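PDB 4OR8: membrane-associated protein VP24 from Marburg virus - Musoke, Kenya, 1980, which may act as a minor matrix protein, with a role in nucleocapsid assembly and virion budding, and interacts with the viral nucleoprotein. Local coordinates for residues B[67-75]-B[93-104]. Numbering follows the deposited sequence.
Sequences GMTLLHHLK and LFKNPKSTIIEP
K75, just past helix 68-73, and F94, at the end of helix 91-94, bring the two backbones closest, their CA atoms 4.3 Å apart. From there 93-104 swings round a type I turn at N96-S99 and returns along the helix as strand 100-101, with I101 CA 7.3 Å from H72 CA and E103 CA 7.7 Å from M68 CA. K75 reaches into the turn. Its chain bends at both outer torsions (chi3 72°, chi4 63°), which carries NZ to S99, where it donates to OG and to the carbonyl O, each at 2.9 Å. The ammonium thus sits among the turn's oxygens, and an Asx turn from N96 OD1 to the K98 amide braces the same loop. I101 points into the helix: its CD1 lies over the centre of the H72 ring, a CH-pi contact 3.6 Å from the centroid. H72 ND1 holds that ring in place by donating to M68 O at 2.7 Å, nearly straight at 170°. Beyond I101, M68 curls so that SD rests on P104 CD at 3.5 Å and CE meets I101 CG2. On the buried side F94 lies alongside L74; F94 CD1 is 3.5 Å from L74 CB, while L71 CD2 approaches F94 CE1. R87, from helix 84-89, hydrogen-bonds both L74 O and F94 O and so bridges the two segments where they come together. With strand 100-101 pairing parallel to strand 228-239, this is structural packing that sets helix 68-73 against the edge strand of the mixed sheet in the pyramidal VP24 fold.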
ATOM      1  N   GLY B  67      -4.660  -8.988  -2.988  1.00 43.83           N
ATOM      2  CA  GLY B  67      -5.771  -8.414  -3.722  1.00 40.04           C
ATOM      3  C   GLY B  67      -6.389  -9.305  -4.779  1.00 32.26           C
ATOM      4  O   GLY B  67      -7.491  -9.032  -5.250  1.00 35.42           O
ATOM      5  N   MET B  68      -5.683 -10.366  -5.152  1.00 30.01           N
ATOM      6  CA  MET B  68      -6.133 -11.242  -6.227  1.00 30.91           C
ATOM      7  C   MET B  68      -7.471 -11.908  -5.929  1.00 29.44           C
ATOM      8  O   MET B  68      -8.339 -11.988  -6.796  1.00 39.59           O
ATOM      9  CB  MET B  68      -5.069 -12.294  -6.539  1.00 33.40           C
ATOM     10  CG  MET B  68      -3.805 -11.701  -7.124  1.00 49.29           C
ATOM     11  SD  MET B  68      -4.170 -10.658  -8.553  1.00 63.43           S
ATOM     12  CE  MET B  68      -4.745 -11.886  -9.726  1.00 33.38           C
ATOM     13  N   THR B  69      -7.633 -12.381  -4.699  1.00 29.28           N
ATOM     14  CA  THR B  69      -8.881 -13.009  -4.293  1.00 30.84           C
ATOM     15  C   THR B  69     -10.004 -11.978  -4.287  1.00 28.71           C
ATOM     16  O   THR B  69     -11.100 -12.239  -4.783  1.00 21.79           O
ATOM     17  CB  THR B  69      -8.762 -13.654  -2.902  1.00 23.82           C
ATOM     18  OG1 THR B  69      -7.686 -14.598  -2.902  1.00 22.82           O
ATOM     19  CG2 THR B  69     -10.052 -14.371  -2.537  1.00 27.76           C
ATOM     20  N   LEU B  70      -9.715 -10.804  -3.737  1.00 22.95           N
ATOM     21  CA  LEU B  70     -10.689  -9.721  -3.671  1.00 22.06           C
ATOM     22  C   LEU B  70     -11.116  -9.236  -5.055  1.00 22.62           C
ATOM     23  O   LEU B  70     -12.306  -9.054  -5.308  1.00 24.80           O
ATOM     24  CB  LEU B  70     -10.139  -8.551  -2.856  1.00 20.53           C
ATOM     25  CG  LEU B  70     -11.074  -7.347  -2.722  1.00 27.03           C
ATOM     26  CD1 LEU B  70     -12.345  -7.730  -1.972  1.00 27.23           C
ATOM     27  CD2 LEU B  70     -10.369  -6.189  -2.038  1.00 22.95           C
ATOM     28  N   LEU B  71     -10.147  -9.025  -5.942  1.00 20.58           N
ATOM     29  CA  LEU B  71     -10.432  -8.553  -7.297  1.00 23.68           C
ATOM     30  C   LEU B  71     -11.393  -9.477  -8.030  1.00 29.56           C
ATOM     31  O   LEU B  71     -12.313  -9.020  -8.711  1.00 23.61           O
ATOM     32  CB  LEU B  71      -9.144  -8.416  -8.112  1.00 29.42           C
ATOM     33  CG  LEU B  71      -8.286  -7.174  -7.879  1.00 33.35           C
ATOM     34  CD1 LEU B  71      -7.024  -7.249  -8.722  1.00 30.01           C
ATOM     35  CD2 LEU B  71      -9.073  -5.913  -8.195  1.00 17.90           C
ATOM     36  N   HIS B  72     -11.173 -10.779  -7.892  1.00 21.79           N
ATOM     37  CA  HIS B  72     -12.031 -11.755  -8.540  1.00 24.31           C
ATOM     38  C   HIS B  72     -13.441 -11.730  -7.963  1.00 22.88           C
ATOM     39  O   HIS B  72     -14.421 -11.815  -8.700  1.00 36.09           O
ATOM     40  CB  HIS B  72     -11.423 -13.156  -8.454  1.00 25.01           C
ATOM     41  CG  HIS B  72     -10.326 -13.397  -9.445  1.00 28.16           C
ATOM     42  ND1 HIS B  72      -9.007 -13.095  -9.184  1.00 31.06           N
ATOM     43  CD2 HIS B  72     -10.356 -13.902 -10.700  1.00 21.82           C
ATOM     44  CE1 HIS B  72      -8.270 -13.408 -10.236  1.00 31.21           C
ATOM     45  NE2 HIS B  72      -9.066 -13.900 -11.169  1.00 27.27           N
ATOM     46  N   HIS B  73     -13.538 -11.592  -6.647  1.00 18.41           N
ATOM     47  CA  HIS B  73     -14.833 -11.555  -5.982  1.00 27.81           C
ATOM     48  C   HIS B  73     -15.650 -10.313  -6.353  1.00 26.70           C
ATOM     49  O   HIS B  73     -16.871 -10.380  -6.482  1.00 24.01           O
ATOM     50  CB  HIS B  73     -14.660 -11.634  -4.466  1.00 26.83           C
ATOM     51  CG  HIS B  73     -15.954 -11.642  -3.717  1.00 34.75           C
ATOM     52  ND1 HIS B  73     -16.935 -12.586  -3.937  1.00 40.55           N
ATOM     53  CD2 HIS B  73     -16.434 -10.817  -2.757  1.00 33.57           C
ATOM     54  CE1 HIS B  73     -17.960 -12.344  -3.141  1.00 45.17           C
ATOM     55  NE2 HIS B  73     -17.682 -11.277  -2.414  1.00 45.21           N
ATOM     56  N   LEU B  74     -14.970  -9.186  -6.528  1.00 20.50           N
ATOM     57  CA  LEU B  74     -15.631  -7.931  -6.873  1.00 22.91           C
ATOM     58  C   LEU B  74     -16.301  -7.951  -8.254  1.00 26.37           C
ATOM     59  O   LEU B  74     -17.095  -7.065  -8.579  1.00 19.12           O
ATOM     60  CB  LEU B  74     -14.641  -6.768  -6.790  1.00 17.39           C
ATOM     61  CG  LEU B  74     -14.101  -6.400  -5.408  1.00 14.83           C
ATOM     62  CD1 LEU B  74     -13.046  -5.310  -5.521  1.00 16.43           C
ATOM     63  CD2 LEU B  74     -15.228  -5.963  -4.493  1.00 14.83           C
ATOM     64  N   LYS B  75     -15.976  -8.950  -9.070  1.00 19.17           N
ATOM     65  CA  LYS B  75     -16.633  -9.100 -10.365  1.00 27.24           C
ATOM     66  C   LYS B  75     -18.002  -9.743 -10.193  1.00 24.18           C
ATOM     67  O   LYS B  75     -18.797  -9.797 -11.129  1.00 21.44           O
ATOM     68  CB  LYS B  75     -15.773  -9.908 -11.343  1.00 26.94           C
ATOM     69  CG  LYS B  75     -14.710  -9.092 -12.059  1.00 22.92           C
ATOM     70  CD  LYS B  75     -13.833  -9.973 -12.935  1.00 24.77           C
ATOM     71  CE  LYS B  75     -14.581 -10.460 -14.164  1.00 34.56           C
ATOM     72  NZ  LYS B  75     -14.992  -9.335 -15.046  1.00 27.94           N
ATOM     73  N   LEU B  93     -15.033  -2.589 -15.361  1.00 37.12           N
ATOM     74  CA  LEU B  93     -14.129  -3.593 -14.816  1.00 24.79           C
ATOM     75  C   LEU B  93     -14.864  -4.685 -14.036  1.00 29.26           C
ATOM     76  O   LEU B  93     -14.636  -5.875 -14.258  1.00 38.89           O
ATOM     77  CB  LEU B  93     -13.071  -2.937 -13.927  1.00 30.77           C
ATOM     78  CG  LEU B  93     -12.186  -1.881 -14.593  1.00 34.03           C
ATOM     79  CD1 LEU B  93     -11.089  -1.420 -13.651  1.00 29.21           C
ATOM     80  CD2 LEU B  93     -11.594  -2.413 -15.884  1.00 34.57           C
ATOM     81  N   PHE B  94     -15.748  -4.282 -13.128  1.00 20.90           N
ATOM     82  CA  PHE B  94     -16.386  -5.232 -12.220  1.00 23.37           C
ATOM     83  C   PHE B  94     -17.781  -5.676 -12.653  1.00 25.59           C
ATOM     84  O   PHE B  94     -18.184  -6.810 -12.399  1.00 28.09           O
ATOM     85  CB  PHE B  94     -16.440  -4.663 -10.803  1.00 23.83           C
ATOM     86  CG  PHE B  94     -15.092  -4.379 -10.216  1.00 28.76           C
ATOM     87  CD1 PHE B  94     -14.179  -5.403 -10.024  1.00 23.89           C
ATOM     88  CD2 PHE B  94     -14.736  -3.091  -9.853  1.00 20.53           C
ATOM     89  CE1 PHE B  94     -12.936  -5.150  -9.484  1.00 13.54           C
ATOM     90  CE2 PHE B  94     -13.495  -2.831  -9.312  1.00 20.57           C
ATOM     91  CZ  PHE B  94     -12.593  -3.864  -9.128  1.00 17.05           C
ATOM     92  N   LYS B  95     -18.520  -4.777 -13.289  1.00 25.53           N
ATOM     93  CA  LYS B  95     -19.861  -5.104 -13.758  1.00 28.34           C
ATOM     94  C   LYS B  95     -19.852  -5.420 -15.255  1.00 33.78           C
ATOM     95  O   LYS B  95     -20.850  -5.244 -15.953  1.00 35.26           O
ATOM     96  CB  LYS B  95     -20.831  -3.973 -13.421  1.00 28.97           C
ATOM     97  CG  LYS B  95     -20.883  -3.670 -11.935  1.00 26.32           C
ATOM     98  CD  LYS B  95     -21.719  -2.444 -11.633  1.00 28.93           C
ATOM     99  CE  LYS B  95     -23.175  -2.686 -11.947  1.00 21.27           C
ATOM    100  NZ  LYS B  95     -24.017  -1.573 -11.445  1.00 33.06           N
ATOM    101  N   ASN B  96     -18.700  -5.881 -15.730  1.00 27.04           N
ATOM    102  CA  ASN B  96     -18.551  -6.394 -17.082  1.00 23.60           C
ATOM    103  C   ASN B  96     -17.841  -7.736 -17.019  1.00 27.16           C
ATOM    104  O   ASN B  96     -16.642  -7.790 -16.755  1.00 36.08           O
ATOM    105  CB  ASN B  96     -17.754  -5.418 -17.944  1.00 33.97           C
ATOM    106  CG  ASN B  96     -17.376  -6.005 -19.294  1.00 39.36           C
ATOM    107  OD1 ASN B  96     -18.068  -6.875 -19.824  1.00 42.53           O
ATOM    108  ND2 ASN B  96     -16.266  -5.535 -19.853  1.00 34.38           N
ATOM    109  N   PRO B  97     -18.582  -8.827 -17.253  1.00 35.65           N
ATOM    110  CA  PRO B  97     -18.039 -10.184 -17.115  1.00 32.54           C
ATOM    111  C   PRO B  97     -16.930 -10.486 -18.119  1.00 33.88           C
ATOM    112  O   PRO B  97     -16.113 -11.373 -17.874  1.00 36.48           O
ATOM    113  CB  PRO B  97     -19.256 -11.077 -17.388  1.00 32.73           C
ATOM    114  CG  PRO B  97     -20.444 -10.206 -17.131  1.00 27.13           C
ATOM    115  CD  PRO B  97     -20.021  -8.838 -17.566  1.00 28.91           C
ATOM    116  N   LYS B  98     -16.902  -9.753 -19.229  1.00 37.60           N
ATOM    117  CA  LYS B  98     -15.930 -10.007 -20.290  1.00 39.46           C
ATOM    118  C   LYS B  98     -14.514  -9.538 -19.957  1.00 38.08           C
ATOM    119  O   LYS B  98     -13.544 -10.028 -20.535  1.00 32.56           O
ATOM    120  CB  LYS B  98     -16.392  -9.385 -21.610  1.00 43.61           C
ATOM    121  CG  LYS B  98     -17.194 -10.329 -22.491  1.00 51.48           C
ATOM    122  CD  LYS B  98     -17.413  -9.736 -23.874  1.00 53.10           C
ATOM    123  CE  LYS B  98     -18.064 -10.741 -24.812  1.00 58.43           C
ATOM    124  NZ  LYS B  98     -17.230 -11.965 -24.984  1.00 54.19           N
ATOM    125  N   SER B  99     -14.394  -8.590 -19.034  1.00 37.16           N
ATOM    126  CA  SER B  99     -13.080  -8.104 -18.628  1.00 32.34           C
ATOM    127  C   SER B  99     -12.347  -9.186 -17.845  1.00 30.21           C
ATOM    128  O   SER B  99     -12.959  -9.930 -17.080  1.00 33.53           O
ATOM    129  CB  SER B  99     -13.203  -6.837 -17.783  1.00 32.42           C
ATOM    130  OG  SER B  99     -13.715  -7.132 -16.496  1.00 34.77           O
ATOM    131  N   THR B 100     -11.036  -9.273 -18.043  1.00 29.41           N
ATOM    132  CA  THR B 100     -10.241 -10.306 -17.389  1.00 29.43           C
ATOM    133  C   THR B 100      -9.156  -9.731 -16.482  1.00 22.80           C
ATOM    134  O   THR B 100      -8.525  -8.725 -16.799  1.00 23.76           O
ATOM    135  CB  THR B 100      -9.600 -11.267 -18.414  1.00 36.50           C
ATOM    136  OG1 THR B 100      -8.657 -10.556 -19.225  1.00 28.45           O
ATOM    137  CG2 THR B 100     -10.671 -11.885 -19.303  1.00 36.18           C
ATOM    138  N   ILE B 101      -8.945 -10.390 -15.351  1.00 23.51           N
ATOM    139  CA  ILE B 101      -7.962  -9.952 -14.374  1.00 18.22           C
ATOM    140  C   ILE B 101      -6.595 -10.542 -14.673  1.00 19.40           C
ATOM    141  O   ILE B 101      -6.469 -11.737 -14.927  1.00 17.38           O
ATOM    142  CB  ILE B 101      -8.384 -10.365 -12.959  1.00 18.06           C
ATOM    143  CG1 ILE B 101      -9.765  -9.793 -12.642  1.00 16.50           C
ATOM    144  CG2 ILE B 101      -7.353  -9.911 -11.935  1.00 16.04           C
ATOM    145  CD1 ILE B 101     -10.339 -10.280 -11.345  1.00 20.29           C
ATOM    146  N   ILE B 102      -5.568  -9.700 -14.643  1.00 27.06           N
ATOM    147  CA  ILE B 102      -4.208 -10.163 -14.872  1.00 19.88           C
ATOM    148  C   ILE B 102      -3.415 -10.140 -13.576  1.00 21.66           C
ATOM    149  O   ILE B 102      -3.744  -9.397 -12.653  1.00 28.17           O
ATOM    150  CB  ILE B 102      -3.491  -9.317 -15.939  1.00 24.17           C
ATOM    151  CG1 ILE B 102      -3.479  -7.842 -15.532  1.00 20.86           C
ATOM    152  CG2 ILE B 102      -4.163  -9.493 -17.294  1.00 17.02           C
ATOM    153  CD1 ILE B 102      -2.774  -6.940 -16.519  1.00 15.60           C
ATOM    154  N   GLU B 103      -2.377 -10.966 -13.513  1.00 26.45           N
ATOM    155  CA  GLU B 103      -1.510 -11.033 -12.345  1.00 24.69           C
ATOM    156  C   GLU B 103      -0.848  -9.686 -12.107  1.00 23.56           C
ATOM    157  O   GLU B 103      -0.611  -8.934 -13.051  1.00 24.20           O
ATOM    158  CB  GLU B 103      -0.440 -12.114 -12.528  1.00 34.74           C
ATOM    159  CG  GLU B 103      -0.965 -13.538 -12.467  1.00 42.02           C
ATOM    160  CD  GLU B 103      -1.758 -13.922 -13.701  1.00 64.26           C
ATOM    161  OE1 GLU B 103      -1.458 -13.390 -14.792  1.00 55.21           O
ATOM    162  OE2 GLU B 103      -2.689 -14.747 -13.577  1.00 75.81           O
ATOM    163  N   PRO B 104      -0.550  -9.373 -10.838  1.00 28.70           N
ATOM    164  CA  PRO B 104       0.066  -8.089 -10.491  1.00 22.02           C
ATOM    165  C   PRO B 104       1.417  -7.847 -11.169  1.00 22.73           C
ATOM    166  O   PRO B 104       1.731  -6.696 -11.470  1.00 19.24           O
ATOM    167  CB  PRO B 104       0.221  -8.168  -8.966  1.00 20.66           C
ATOM    168  CG  PRO B 104       0.078  -9.605  -8.626  1.00 24.24           C
ATOM    169  CD  PRO B 104      -0.845 -10.179  -9.642  1.00 24.59           C
TER